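PDB 6VH5: prephenate dehydratase:Amino acid-binding ACT from Brucella abortus, which probably catalyses the decarboxylation and dehydration of prephenate to 3-phenylpyruvate in phenylalanine biosynthesis, and has phenylalanine bound in this structure. Local coordinates for residues N25-G31 with D47-C53; A68-M72 with V197-K201; A154-A158 with L176-D180; G31-A35 with D149-R155; L103-F107 with E187-V193. All blocks are in the same frame, centred on the assembly; numbering follows the deposited sequence.

Contact 1: residues N25-G31 with D47-C53; sequences NRISFQG and DMEPLPC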
# COMPACT_ATOMS: atom_id res chain seq x y z
N ASN A 25 0.64 7.93 28.35
CA ASN A 25 0.44 6.48 28.41
C ASN A 25 -0.50 5.98 27.33
O ASN A 25 -1.05 4.88 27.43
CB ASN A 25 -0.05 6.02 29.79
CG ASN A 25 0.12 4.53 30.01
OD1 ASN A 25 1.24 4.01 30.03
ND2 ASN A 25 -0.98 3.83 30.19
N ARG A 26 -0.72 6.78 26.29
CA ARG A 26 -1.59 6.41 25.18
C ARG A 26 -0.75 6.01 23.98
O ARG A 26 0.31 6.60 23.73
CB ARG A 26 -2.53 7.56 24.80
CG ARG A 26 -3.49 7.99 25.91
CD ARG A 26 -4.58 6.97 26.10
NE ARG A 26 -5.87 7.48 25.67
CZ ARG A 26 -6.86 6.73 25.21
NH1 ARG A 26 -6.71 5.42 25.12
NH2 ARG A 26 -8.00 7.28 24.84
N ILE A 27 -1.21 5.02 23.23
CA ILE A 27 -0.59 4.60 21.99
C ILE A 27 -1.64 4.63 20.89
O ILE A 27 -2.64 3.91 20.96
CB ILE A 27 0.06 3.21 22.09
CG1 ILE A 27 0.49 2.73 20.70
CG2 ILE A 27 -0.84 2.23 22.82
CD1 ILE A 27 1.54 1.64 20.72
N SER A 28 -1.43 5.49 19.89
CA SER A 28 -2.42 5.64 18.84
C SER A 28 -2.34 4.49 17.83
O SER A 28 -1.27 3.95 17.55
CB SER A 28 -2.23 6.97 18.12
OG SER A 28 -0.93 7.08 17.58
N PHE A 29 -3.50 4.14 17.28
CA PHE A 29 -3.56 3.19 16.17
C PHE A 29 -4.69 3.60 15.25
O PHE A 29 -5.65 4.26 15.66
CB PHE A 29 -3.76 1.75 16.67
CG PHE A 29 -5.14 1.50 17.25
CD1 PHE A 29 -6.15 0.96 16.46
CD2 PHE A 29 -5.42 1.80 18.57
CE1 PHE A 29 -7.43 0.73 16.99
CE2 PHE A 29 -6.69 1.57 19.10
CZ PHE A 29 -7.69 1.04 18.31
N GLN A 30 -4.61 3.16 13.99
CA GLN A 30 -5.66 3.41 13.02
C GLN A 30 -6.68 2.28 13.09
O GLN A 30 -6.32 1.10 12.96
CB GLN A 30 -5.08 3.52 11.61
CG GLN A 30 -6.09 3.86 10.50
CD GLN A 30 -6.95 2.66 10.06
OE1 GLN A 30 -6.46 1.53 9.98
NE2 GLN A 30 -8.23 2.90 9.80
N GLY A 31 -7.96 2.64 13.29
CA GLY A 31 -9.09 1.75 13.25
C GLY A 31 -10.01 1.94 14.45
O GLY A 31 -9.92 2.92 15.20
N ASP A 47 0.57 -2.38 29.22
CA ASP A 47 0.21 -1.39 30.22
C ASP A 47 -0.13 -0.03 29.62
O ASP A 47 -0.29 0.93 30.38
CB ASP A 47 1.33 -1.24 31.25
CG ASP A 47 1.58 -2.52 32.03
OD1 ASP A 47 0.60 -3.26 32.28
OD2 ASP A 47 2.74 -2.76 32.40
N MET A 48 -0.25 0.08 28.30
CA MET A 48 -0.63 1.34 27.68
C MET A 48 -2.10 1.30 27.28
O MET A 48 -2.73 0.24 27.19
CB MET A 48 0.25 1.64 26.47
CG MET A 48 1.67 2.03 26.86
SD MET A 48 2.70 2.47 25.46
CE MET A 48 2.38 4.23 25.32
N GLU A 49 -2.66 2.48 27.05
CA GLU A 49 -4.07 2.60 26.69
C GLU A 49 -4.18 2.92 25.20
O GLU A 49 -3.78 4.01 24.78
CB GLU A 49 -4.76 3.67 27.53
CG GLU A 49 -6.26 3.53 27.61
CD GLU A 49 -6.95 4.70 28.32
OE1 GLU A 49 -8.18 4.85 28.14
OE2 GLU A 49 -6.28 5.46 29.05
N PRO A 50 -4.65 1.99 24.38
CA PRO A 50 -4.75 2.27 22.94
C PRO A 50 -5.69 3.44 22.66
O PRO A 50 -6.74 3.59 23.29
CB PRO A 50 -5.30 0.96 22.36
CG PRO A 50 -4.91 -0.09 23.36
CD PRO A 50 -4.99 0.60 24.70
N LEU A 51 -5.31 4.26 21.68
CA LEU A 51 -6.06 5.46 21.31
C LEU A 51 -6.51 5.35 19.86
O LEU A 51 -5.72 5.61 18.94
CB LEU A 51 -5.22 6.72 21.52
CG LEU A 51 -5.83 8.05 21.05
CD1 LEU A 51 -7.23 8.23 21.60
CD2 LEU A 51 -4.94 9.25 21.46
N PRO A 52 -7.77 4.99 19.61
CA PRO A 52 -8.22 4.80 18.22
C PRO A 52 -8.24 6.11 17.44
O PRO A 52 -8.58 7.17 17.96
CB PRO A 52 -9.64 4.24 18.38
CG PRO A 52 -9.75 3.80 19.82
CD PRO A 52 -8.85 4.75 20.58
N CYS A 53 -7.87 6.02 16.16
CA CYS A 53 -7.86 7.15 15.27
C CYS A 53 -8.42 6.68 13.93
O CYS A 53 -8.14 5.55 13.52
CB CYS A 53 -6.45 7.73 15.07
SG CYS A 53 -5.67 8.19 16.59
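R26 starts with CG anti to its carbonyl carbon (chi1 -62°) and then bends at chi2 and chi3, which folds the guanidinium across strand 49-53, between E49 and L51. E49 answers with CG anti to its own N (chi1 -159°) and an extended chain beyond, so that its carboxylate lies over one guanidinium face. L51 takes the opposite face, where its CD1 comes within 3.5 Å of R26 NH2. E49 OE1 stands 3.4 Å from R26 NH1 but well out of the guanidinium plane; the salt bridge is therefore a matter of charge, with no N-H aimed at the oxygen. NH1 adds a weak hydrogen bond to E49 O.

Beneath this pair runs a parallel ladder belonging to the beta-alpha-beta unit of strand 26-30, helix 36-44 and strand 49-53. I27 donates to E49 O and accepts from L51 N (2.8 Å); F29 donates to L51 O, C53 N gives F29 O a weaker bond, and G31 N donates to C53 O. Where the strands begin, N25 O accepts from E49 N, and N25 ND2 reaches a lone pair of D47 O at 3.0 Å, in the plane of its own amide.

On the side of the sheet that carries I27, P52 CA sits over one face of the F29 ring, 4.0 Å from its centroid, in a CH-pi contact. P50 CB touches F29 CE2 at 3.6 Å, and helix 36-44 packs on the same ring.

P50 and P52 alternate with the donors E49, L51 and C53, so the two residues without an N-H fall where strand 26-30 asks for none, and the ladder runs on past them.

Contact 2: residues A68-M72 with V197-K201; sequences ADLAM and VVLSK
A71 and L199 carry both backbone hydrogen bonds as the hydrogen-bonded pair of an antiparallel junction. L199 N gives the straighter bond, 2.9 Å to A71 O at 166°, with the donor in the carbonyl plane. The return bond from A71 N to L199 O measures 3.1 Å, and its donor is tilted from that plane. Each oxygen also receives a CA-H: L70 CA lies 3.3 Å from L199 O, and V198 CA approaches A71 O.

Apolar contacts divide between the two sides of the sheet. With CG1 anti to its backbone N (chi1 -171°), V198 directs one methyl to each neighbour across the junction: CG1 to L70 CD1 at 3.9 Å, and CG2 to M72 SD at 4.2 Å. The other branch of L70, CD2, rests on S200 CB. A71 and L199 face the other way and meet loosely, CB to CB at 4.3 Å.

In the five-stranded mixed sheet, this junction turns the parallel run of 49-53, 26-30 and 70-77 into an antiparallel one. Strand 26-30 flanks it beyond 70-77, and strand 96-104 beyond 193-200. Helix 56-64 covers A71 and L199 through V63 and F60, while F45 packs against L70 and V198 on the other side.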
# COMPACT_ATOMS: atom_id res chain seq x y z
N ALA A 68 -0.65 11.11 22.12
CA ALA A 68 -0.17 9.76 22.34
C ALA A 68 1.35 9.76 22.41
O ALA A 68 2.01 10.50 21.68
CB ALA A 68 -0.66 8.81 21.24
N ASP A 69 1.89 8.91 23.28
CA ASP A 69 3.33 8.76 23.39
C ASP A 69 3.91 8.00 22.21
O ASP A 69 5.02 8.31 21.76
CB ASP A 69 3.69 8.05 24.69
CG ASP A 69 3.15 8.76 25.91
OD1 ASP A 69 2.82 9.96 25.80
OD2 ASP A 69 3.05 8.11 26.97
N LEU A 70 3.17 7.03 21.66
CA LEU A 70 3.65 6.17 20.59
C LEU A 70 2.51 5.92 19.60
O LEU A 70 1.33 6.07 19.93
CB LEU A 70 4.15 4.82 21.10
CG LEU A 70 5.24 4.72 22.17
CD1 LEU A 70 5.36 3.27 22.66
CD2 LEU A 70 6.56 5.22 21.63
N ALA A 71 2.88 5.47 18.41
CA ALA A 71 1.90 5.07 17.40
C ALA A 71 2.26 3.70 16.85
O ALA A 71 3.44 3.42 16.59
CB ALA A 71 1.82 6.09 16.25
N MET A 72 1.23 2.86 16.66
CA MET A 72 1.40 1.50 16.16
C MET A 72 0.86 1.46 14.73
O MET A 72 -0.36 1.46 14.52
CB MET A 72 0.68 0.50 17.06
CG MET A 72 0.81 -0.95 16.63
SD MET A 72 2.40 -1.76 16.97
CE MET A 72 2.29 -1.99 18.75
N VAL A 197 5.47 -1.07 12.76
CA VAL A 197 6.58 -0.31 13.34
C VAL A 197 6.00 0.60 14.41
O VAL A 197 4.89 1.13 14.26
CB VAL A 197 7.35 0.52 12.29
CG1 VAL A 197 8.22 -0.39 11.42
CG2 VAL A 197 6.38 1.33 11.45
N VAL A 198 6.73 0.75 15.50
CA VAL A 198 6.35 1.62 16.61
C VAL A 198 7.02 2.97 16.41
O VAL A 198 8.25 3.05 16.31
CB VAL A 198 6.75 0.98 17.94
CG1 VAL A 198 6.17 1.76 19.12
CG2 VAL A 198 6.32 -0.48 17.97
N LEU A 199 6.22 4.04 16.37
CA LEU A 199 6.73 5.37 16.07
C LEU A 199 6.76 6.25 17.31
O LEU A 199 5.95 6.08 18.23
CB LEU A 199 5.91 6.06 14.97
CG LEU A 199 5.84 5.27 13.66
CD1 LEU A 199 5.19 6.12 12.59
CD2 LEU A 199 7.19 4.74 13.20
N SER A 200 7.69 7.20 17.32
CA SER A 200 7.84 8.12 18.44
C SER A 200 8.26 9.49 17.91
O SER A 200 8.94 9.60 16.89
CB SER A 200 8.89 7.62 19.44
OG SER A 200 9.22 8.62 20.39
N LYS A 201 7.89 10.53 18.67
CA LYS A 201 8.25 11.90 18.32
C LYS A 201 9.69 12.20 18.67
O LYS A 201 10.32 13.05 18.02
CB LYS A 201 7.30 12.87 19.03
CG LYS A 201 7.62 14.37 18.88
CD LYS A 201 6.86 15.20 19.92
CE LYS A 201 6.82 16.69 19.59
NZ LYS A 201 5.83 17.00 18.52

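Contact 3: residues A154-A158 with L176-D180; sequences ARLVA and LYGLD
The phenol ring of Y177 lies flat on the first turn of segment 154-158, with R155 CA over the centre of one face, 3.7 Å above its plane. R155 CB stays on the ring as well, 3.4 Å from Y177 CZ, whereas A154 CB and A158 CB approach obliquely. The R155 guanidinium does not stack: its plane is turned 68° from the ring, and Y177 OH lies at its edge. With CG anti to the backbone N (chi1 178°), the arginine chain runs alongside the tyrosine in the same direction before bending at chi3. Both polar ends thereby reach one water, which accepts from R155 NE at 3.1 Å and is hydrogen-bonded to Y177 OH at 2.7 Å.

Y177 comes immediately after helix 171-176, in the turn that leads to strand 180-183. The contact thus presses this turn of an alpha/beta lobe onto helix 150-160, which itself packs on strand 165-169 through A154 and V157. G178, with positive phi, carries the chain round to L179.

The two methyls of L179 part over the helix. CD1 approaches A154 O at 3.6 Å and also touches A154 CB, while CD2 rests between A158 CB and V157 CG1, at 4.1 Å from each. M110 and L112 border the same leucine. The same A158 CB also meets Y177 CB at 4.0 Å. At the hydroxyl end of the tyrosine, the guanidinium of R155 goes on to a salt bridge with E32.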
# COMPACT_ATOMS: atom_id res chain seq x y z
N ALA A 154 -18.18 -6.52 14.25
CA ALA A 154 -18.49 -7.08 15.56
C ALA A 154 -19.33 -6.11 16.39
O ALA A 154 -20.31 -6.51 17.02
CB ALA A 154 -17.21 -7.45 16.30
N ARG A 155 -18.96 -4.82 16.38
CA ARG A 155 -19.79 -3.81 17.04
C ARG A 155 -21.20 -3.79 16.48
O ARG A 155 -22.18 -3.69 17.24
CB ARG A 155 -19.12 -2.44 16.92
CG ARG A 155 -19.95 -1.32 17.54
CD ARG A 155 -19.22 0.03 17.54
NE ARG A 155 -18.66 0.39 16.24
CZ ARG A 155 -19.37 0.78 15.19
NH1 ARG A 155 -20.69 0.83 15.26
NH2 ARG A 155 -18.77 1.10 14.06
N LEU A 156 -21.34 -3.89 15.15
CA LEU A 156 -22.66 -3.85 14.54
C LEU A 156 -23.52 -5.02 14.99
O LEU A 156 -24.72 -4.87 15.24
CB LEU A 156 -22.54 -3.84 13.01
CG LEU A 156 -23.87 -3.86 12.25
CD1 LEU A 156 -24.52 -2.48 12.33
CD2 LEU A 156 -23.70 -4.32 10.81
N VAL A 157 -22.92 -6.21 15.10
CA VAL A 157 -23.66 -7.40 15.49
C VAL A 157 -24.15 -7.28 16.93
O VAL A 157 -25.28 -7.67 17.25
CB VAL A 157 -22.79 -8.65 15.27
CG1 VAL A 157 -23.33 -9.85 16.04
CG2 VAL A 157 -22.73 -8.99 13.79
N ALA A 158 -23.32 -6.74 17.82
CA ALA A 158 -23.72 -6.59 19.21
C ALA A 158 -24.80 -5.53 19.39
O ALA A 158 -25.63 -5.63 20.29
CB ALA A 158 -22.51 -6.24 20.08
N LEU A 176 -14.37 -7.85 23.57
CA LEU A 176 -14.82 -6.49 23.85
C LEU A 176 -16.33 -6.35 23.71
O LEU A 176 -16.97 -5.68 24.53
CB LEU A 176 -14.09 -5.50 22.93
CG LEU A 176 -12.63 -5.19 23.27
CD1 LEU A 176 -12.08 -4.02 22.44
CD2 LEU A 176 -12.44 -4.93 24.76
N TYR A 177 -16.92 -6.98 22.70
CA TYR A 177 -18.34 -6.83 22.45
C TYR A 177 -19.17 -7.99 23.01
O TYR A 177 -20.37 -8.08 22.71
CB TYR A 177 -18.60 -6.66 20.95
CG TYR A 177 -18.04 -5.35 20.45
CD1 TYR A 177 -18.69 -4.15 20.72
CD2 TYR A 177 -16.84 -5.31 19.75
CE1 TYR A 177 -18.17 -2.94 20.28
CE2 TYR A 177 -16.32 -4.11 19.31
CZ TYR A 177 -16.99 -2.92 19.58
OH TYR A 177 -16.49 -1.72 19.15
N GLY A 178 -18.58 -8.85 23.83
CA GLY A 178 -19.32 -9.93 24.47
C GLY A 178 -19.96 -10.88 23.49
O GLY A 178 -21.10 -11.31 23.71
N LEU A 179 -19.26 -11.22 22.41
CA LEU A 179 -19.78 -12.10 21.37
C LEU A 179 -19.21 -13.50 21.52
O LEU A 179 -18.09 -13.69 22.00
CB LEU A 179 -19.47 -11.56 19.98
CG LEU A 179 -20.12 -10.23 19.57
CD1 LEU A 179 -19.75 -9.87 18.12
CD2 LEU A 179 -21.63 -10.24 19.77
N ASP A 180 -20.01 -14.49 21.12
CA ASP A 180 -19.59 -15.88 21.10
C ASP A 180 -18.81 -16.17 19.83
O ASP A 180 -19.22 -15.76 18.74
CB ASP A 180 -20.80 -16.81 21.16
CG ASP A 180 -21.23 -17.13 22.57
OD1 ASP A 180 -20.48 -16.79 23.51
OD2 ASP A 180 -22.31 -17.74 22.73
O HOH W 1 -15.74 0.02 17.29

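Contact 4: residues G31-A35 with D149-R155; sequences GEAGA and DTAGAAR
E32, A151 and D149 supply most of the surface where the turn after strand 26-30 meets the beginning of helix 150-160. E32 leaves the backbone with CG anti to its carbonyl carbon (chi1 -51°) and extends over the first helical turn, crossing R155 at about a right angle. R155 grips it side-on: NE and NH2 both donate to E32 OE1, each at 3.1 Å, from the same face and on the syn side. The guanidinium and carboxylate planes are only 19° apart. NH2 adds a weak bond to OE2, and a bridging water also donates to OE1, at a short distance, in addition to the two arginine nitrogens. E32 OE1 also lies 3.3 Å from G152 CA, with the carboxylate passing close over this glycine.

D149 slides past E32 in the opposite direction. Its OD1 N-caps the helix by accepting from G152 N at 3.2 Å, while OD2 stands 4.4 Å from E32 OE2. The arginine and the helix N-terminus probably ease the meeting of these two like charges.

A151 packs its methyl against one face of the type II turn E32-A35: CB is 3.3 Å from A33 O and 3.8 Å from A35 N. G34 takes the third position of this turn, with positive phi.

A35 is in turn the N-cap residue of helix 36-44, and the turn thus lies between strand 26-30 and that helix. Helix 150-160 itself rests on strand 165-169 through A153 and A154, and its T150 meets F107.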
# COMPACT_ATOMS: atom_id res chain seq x y z
N GLY A 31 -7.96 2.64 13.29
CA GLY A 31 -9.09 1.75 13.25
C GLY A 31 -10.01 1.94 14.45
O GLY A 31 -9.92 2.92 15.20
N GLU A 32 -10.94 1.00 14.61
CA GLU A 32 -11.85 0.96 15.74
C GLU A 32 -11.29 0.03 16.80
O GLU A 32 -10.47 -0.84 16.53
CB GLU A 32 -13.22 0.46 15.30
CG GLU A 32 -13.80 1.17 14.11
CD GLU A 32 -15.25 0.84 13.90
OE1 GLU A 32 -15.87 0.28 14.84
OE2 GLU A 32 -15.77 1.12 12.80
N ALA A 33 -11.78 0.20 18.02
CA ALA A 33 -11.42 -0.70 19.11
C ALA A 33 -11.69 -2.16 18.71
O ALA A 33 -12.69 -2.47 18.06
CB ALA A 33 -12.20 -0.34 20.37
N GLY A 34 -10.77 -3.05 19.07
CA GLY A 34 -10.91 -4.44 18.72
C GLY A 34 -10.22 -4.84 17.44
O GLY A 34 -10.27 -6.02 17.07
N ALA A 35 -9.59 -3.90 16.74
CA ALA A 35 -8.93 -4.18 15.48
C ALA A 35 -7.63 -4.97 15.71
O ALA A 35 -7.21 -5.22 16.84
CB ALA A 35 -8.62 -2.89 14.73
N ASP A 149 -15.62 -1.60 8.43
CA ASP A 149 -14.46 -1.97 9.24
C ASP A 149 -14.73 -3.33 9.86
O ASP A 149 -15.87 -3.66 10.18
CB ASP A 149 -14.19 -0.90 10.32
CG ASP A 149 -12.97 -1.20 11.19
OD1 ASP A 149 -13.00 -2.22 11.92
OD2 ASP A 149 -11.99 -0.41 11.17
N THR A 150 -13.68 -4.14 9.99
CA THR A 150 -13.85 -5.49 10.51
C THR A 150 -14.31 -5.48 11.97
O THR A 150 -15.31 -6.10 12.32
CB THR A 150 -12.55 -6.27 10.34
OG1 THR A 150 -12.38 -6.59 8.95
CG2 THR A 150 -12.60 -7.53 11.13
N ALA A 151 -13.57 -4.77 12.84
CA ALA A 151 -14.01 -4.64 14.23
C ALA A 151 -15.38 -3.98 14.32
O ALA A 151 -16.16 -4.28 15.23
CB ALA A 151 -12.99 -3.83 15.03
N GLY A 152 -15.69 -3.07 13.38
CA GLY A 152 -17.01 -2.47 13.35
C GLY A 152 -18.11 -3.49 13.11
O GLY A 152 -19.20 -3.36 13.67
N ALA A 153 -17.83 -4.52 12.32
CA ALA A 153 -18.81 -5.57 12.09
C ALA A 153 -19.17 -6.28 13.38
O ALA A 153 -20.35 -6.60 13.62
CB ALA A 153 -18.28 -6.57 11.06
N ALA A 154 -18.18 -6.52 14.25
CA ALA A 154 -18.49 -7.08 15.56
C ALA A 154 -19.33 -6.11 16.39
O ALA A 154 -20.31 -6.51 17.02
CB ALA A 154 -17.21 -7.45 16.30
N ARG A 155 -18.96 -4.82 16.38
CA ARG A 155 -19.79 -3.81 17.04
C ARG A 155 -21.20 -3.79 16.48
O ARG A 155 -22.18 -3.69 17.24
CB ARG A 155 -19.12 -2.44 16.92
CG ARG A 155 -19.95 -1.32 17.54
CD ARG A 155 -19.22 0.03 17.54
NE ARG A 155 -18.66 0.39 16.24
CZ ARG A 155 -19.37 0.78 15.19
NH1 ARG A 155 -20.69 0.83 15.26
NH2 ARG A 155 -18.77 1.10 14.06
O HOH W 1 -15.74 0.02 17.29

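Contact 5: residues L103-F107 with E187-V193; sequences LPIHF and EDSENNV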
# COMPACT_ATOMS: atom_id res chain seq x y z
N LEU A 103 2.48 -9.65 13.83
CA LEU A 103 1.25 -10.25 14.36
C LEU A 103 0.62 -11.21 13.36
O LEU A 103 0.27 -10.80 12.24
CB LEU A 103 0.25 -9.15 14.75
CG LEU A 103 -1.14 -9.64 15.14
CD1 LEU A 103 -1.09 -10.30 16.49
CD2 LEU A 103 -2.07 -8.43 15.20
N PRO A 104 0.48 -12.49 13.69
CA PRO A 104 -0.30 -13.40 12.84
C PRO A 104 -1.77 -12.98 12.80
O PRO A 104 -2.40 -12.79 13.85
CB PRO A 104 -0.13 -14.76 13.51
CG PRO A 104 1.15 -14.63 14.30
CD PRO A 104 1.17 -13.20 14.78
N ILE A 105 -2.30 -12.81 11.59
CA ILE A 105 -3.66 -12.32 11.37
C ILE A 105 -4.61 -13.52 11.28
O ILE A 105 -4.41 -14.42 10.46
CB ILE A 105 -3.73 -11.47 10.09
CG1 ILE A 105 -2.84 -10.25 10.22
CG2 ILE A 105 -5.16 -11.05 9.80
CD1 ILE A 105 -3.08 -9.48 11.51
N HIS A 106 -5.64 -13.52 12.12
CA HIS A 106 -6.65 -14.57 12.13
C HIS A 106 -8.04 -13.97 12.24
O HIS A 106 -8.24 -12.93 12.89
CB HIS A 106 -6.42 -15.57 13.27
CG HIS A 106 -5.15 -16.36 13.13
ND1 HIS A 106 -4.87 -17.13 12.02
CD2 HIS A 106 -4.08 -16.46 13.94
CE1 HIS A 106 -3.69 -17.69 12.16
NE2 HIS A 106 -3.18 -17.30 13.32
N PHE A 107 -9.01 -14.64 11.62
CA PHE A 107 -10.41 -14.24 11.65
C PHE A 107 -11.24 -15.24 12.45
O PHE A 107 -11.08 -16.45 12.29
CB PHE A 107 -11.00 -14.15 10.24
CG PHE A 107 -10.66 -12.90 9.53
CD1 PHE A 107 -9.65 -12.89 8.59
CD2 PHE A 107 -11.34 -11.73 9.82
CE1 PHE A 107 -9.33 -11.72 7.94
CE2 PHE A 107 -11.02 -10.56 9.17
CZ PHE A 107 -10.01 -10.55 8.23
N GLU A 187 -10.26 -18.33 8.32
CA GLU A 187 -9.77 -17.77 7.07
C GLU A 187 -9.28 -18.86 6.12
O GLU A 187 -8.86 -19.95 6.53
CB GLU A 187 -8.64 -16.76 7.34
CG GLU A 187 -7.37 -17.36 7.92
CD GLU A 187 -7.40 -17.49 9.44
OE1 GLU A 187 -6.38 -17.95 10.01
OE2 GLU A 187 -8.42 -17.12 10.05
N ASP A 188 -9.37 -18.56 4.82
CA ASP A 188 -8.99 -19.47 3.76
C ASP A 188 -7.51 -19.83 3.83
O ASP A 188 -7.15 -20.98 4.09
CB ASP A 188 -9.32 -18.85 2.40
CG ASP A 188 -10.82 -18.70 2.16
OD1 ASP A 188 -11.22 -17.91 1.28
OD2 ASP A 188 -11.60 -19.35 2.89
N SER A 189 -6.64 -18.84 3.62
CA SER A 189 -5.21 -19.08 3.57
C SER A 189 -4.61 -18.86 4.95
O SER A 189 -5.07 -18.02 5.73
CB SER A 189 -4.53 -18.16 2.56
OG SER A 189 -5.45 -17.26 1.96
N GLU A 190 -3.56 -19.60 5.24
CA GLU A 190 -2.83 -19.39 6.47
C GLU A 190 -1.63 -18.50 6.19
O GLU A 190 -1.42 -18.04 5.07
CB GLU A 190 -2.44 -20.73 7.09
CG GLU A 190 -1.91 -21.76 6.13
CD GLU A 190 -1.88 -23.13 6.77
OE1 GLU A 190 -0.95 -23.92 6.49
OE2 GLU A 190 -2.79 -23.41 7.59
N ASN A 191 -0.86 -18.22 7.24
CA ASN A 191 0.36 -17.41 7.11
C ASN A 191 0.06 -16.00 6.62
O ASN A 191 0.72 -15.47 5.72
CB ASN A 191 1.38 -18.11 6.21
CG ASN A 191 2.25 -19.05 6.98
OD1 ASN A 191 2.14 -20.26 6.85
ND2 ASN A 191 3.11 -18.48 7.83
N ASN A 192 -0.96 -15.39 7.21
CA ASN A 192 -1.28 -14.00 6.97
C ASN A 192 -0.70 -13.22 8.14
O ASN A 192 -1.15 -13.38 9.28
CB ASN A 192 -2.79 -13.81 6.85
CG ASN A 192 -3.17 -12.39 6.50
OD1 ASN A 192 -2.30 -11.56 6.23
ND2 ASN A 192 -4.45 -12.12 6.45
N VAL A 193 0.35 -12.44 7.87
CA VAL A 193 1.09 -11.72 8.90
C VAL A 193 1.14 -10.23 8.56
O VAL A 193 1.29 -9.85 7.39
CB VAL A 193 2.52 -12.28 9.04
CG1 VAL A 193 3.21 -11.67 10.25
CG2 VAL A 193 2.46 -13.79 9.18
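One carboxylate, that of E187, holds two successive residues, H106 and F107, through separate oxygens. The contact brings together the two chain connections between the lobes: segment 103-107 leads from strand 96-104 to strand 108-111, while segment 187-193 returns to strand 193-200. Two such linkers side by side are consistent with the hinge of the periplasmic-binding-protein-like fold to which this family is related.

E187 has CG between its backbone N and carbonyl carbon (chi1 66°) and bends again at chi2, which turns the acid back toward the other connection. OE1 accepts from H106 ND1 at 2.6 Å; it lies near the imidazole plane and is met on its syn side, though the donor is tilted well out of the carboxylate plane. OE2 takes F107 N at 3.0 Å in a nearly straight bond (175°), with the donor above the carboxylate plane. Held at both oxygens, the group has little freedom to rotate. E187 CB also lies at the edge of the F107 ring.

Nearer the first sheet, P104 and V193 form an antiparallel non-hydrogen-bonded pair, and I105 N donates to N192 O at 2.6 Å. I105 also packs on T194, the residue predicted to be essential for dehydratase activity. The amide oxygen of N192 is engaged by N77, while N191 touches G254 of the second subunit.

With CG anti to its backbone N (chi1 -176°), N192 swings its amide across I105 at a slant, with N192 ND2 3.6 Å from I105 CG2.

How the contacts relate
All five contacts lie in the prephenate dehydratase part of the chain. Contacts 1 and 2, centres 9 Å apart, are alternate joints of one sheet; the joint between them, 26-30 with 70-77, includes S28 N to L70 O. Contact 5 reaches that sheet across the chain's centre from contact 2, about 25 Å between centres. Contacts 3 and 4 use overlapping stretches of helix 150-160, sharing A154, R155 and a water. G31 passes from contact 1 to contact 4, and T150 on F107 joins contacts 4 and 5. Along the chain, contact 1 precedes contact 2, whose two segments enclose contacts 3 and 5: the second lobe is inserted between strands of the first sheet.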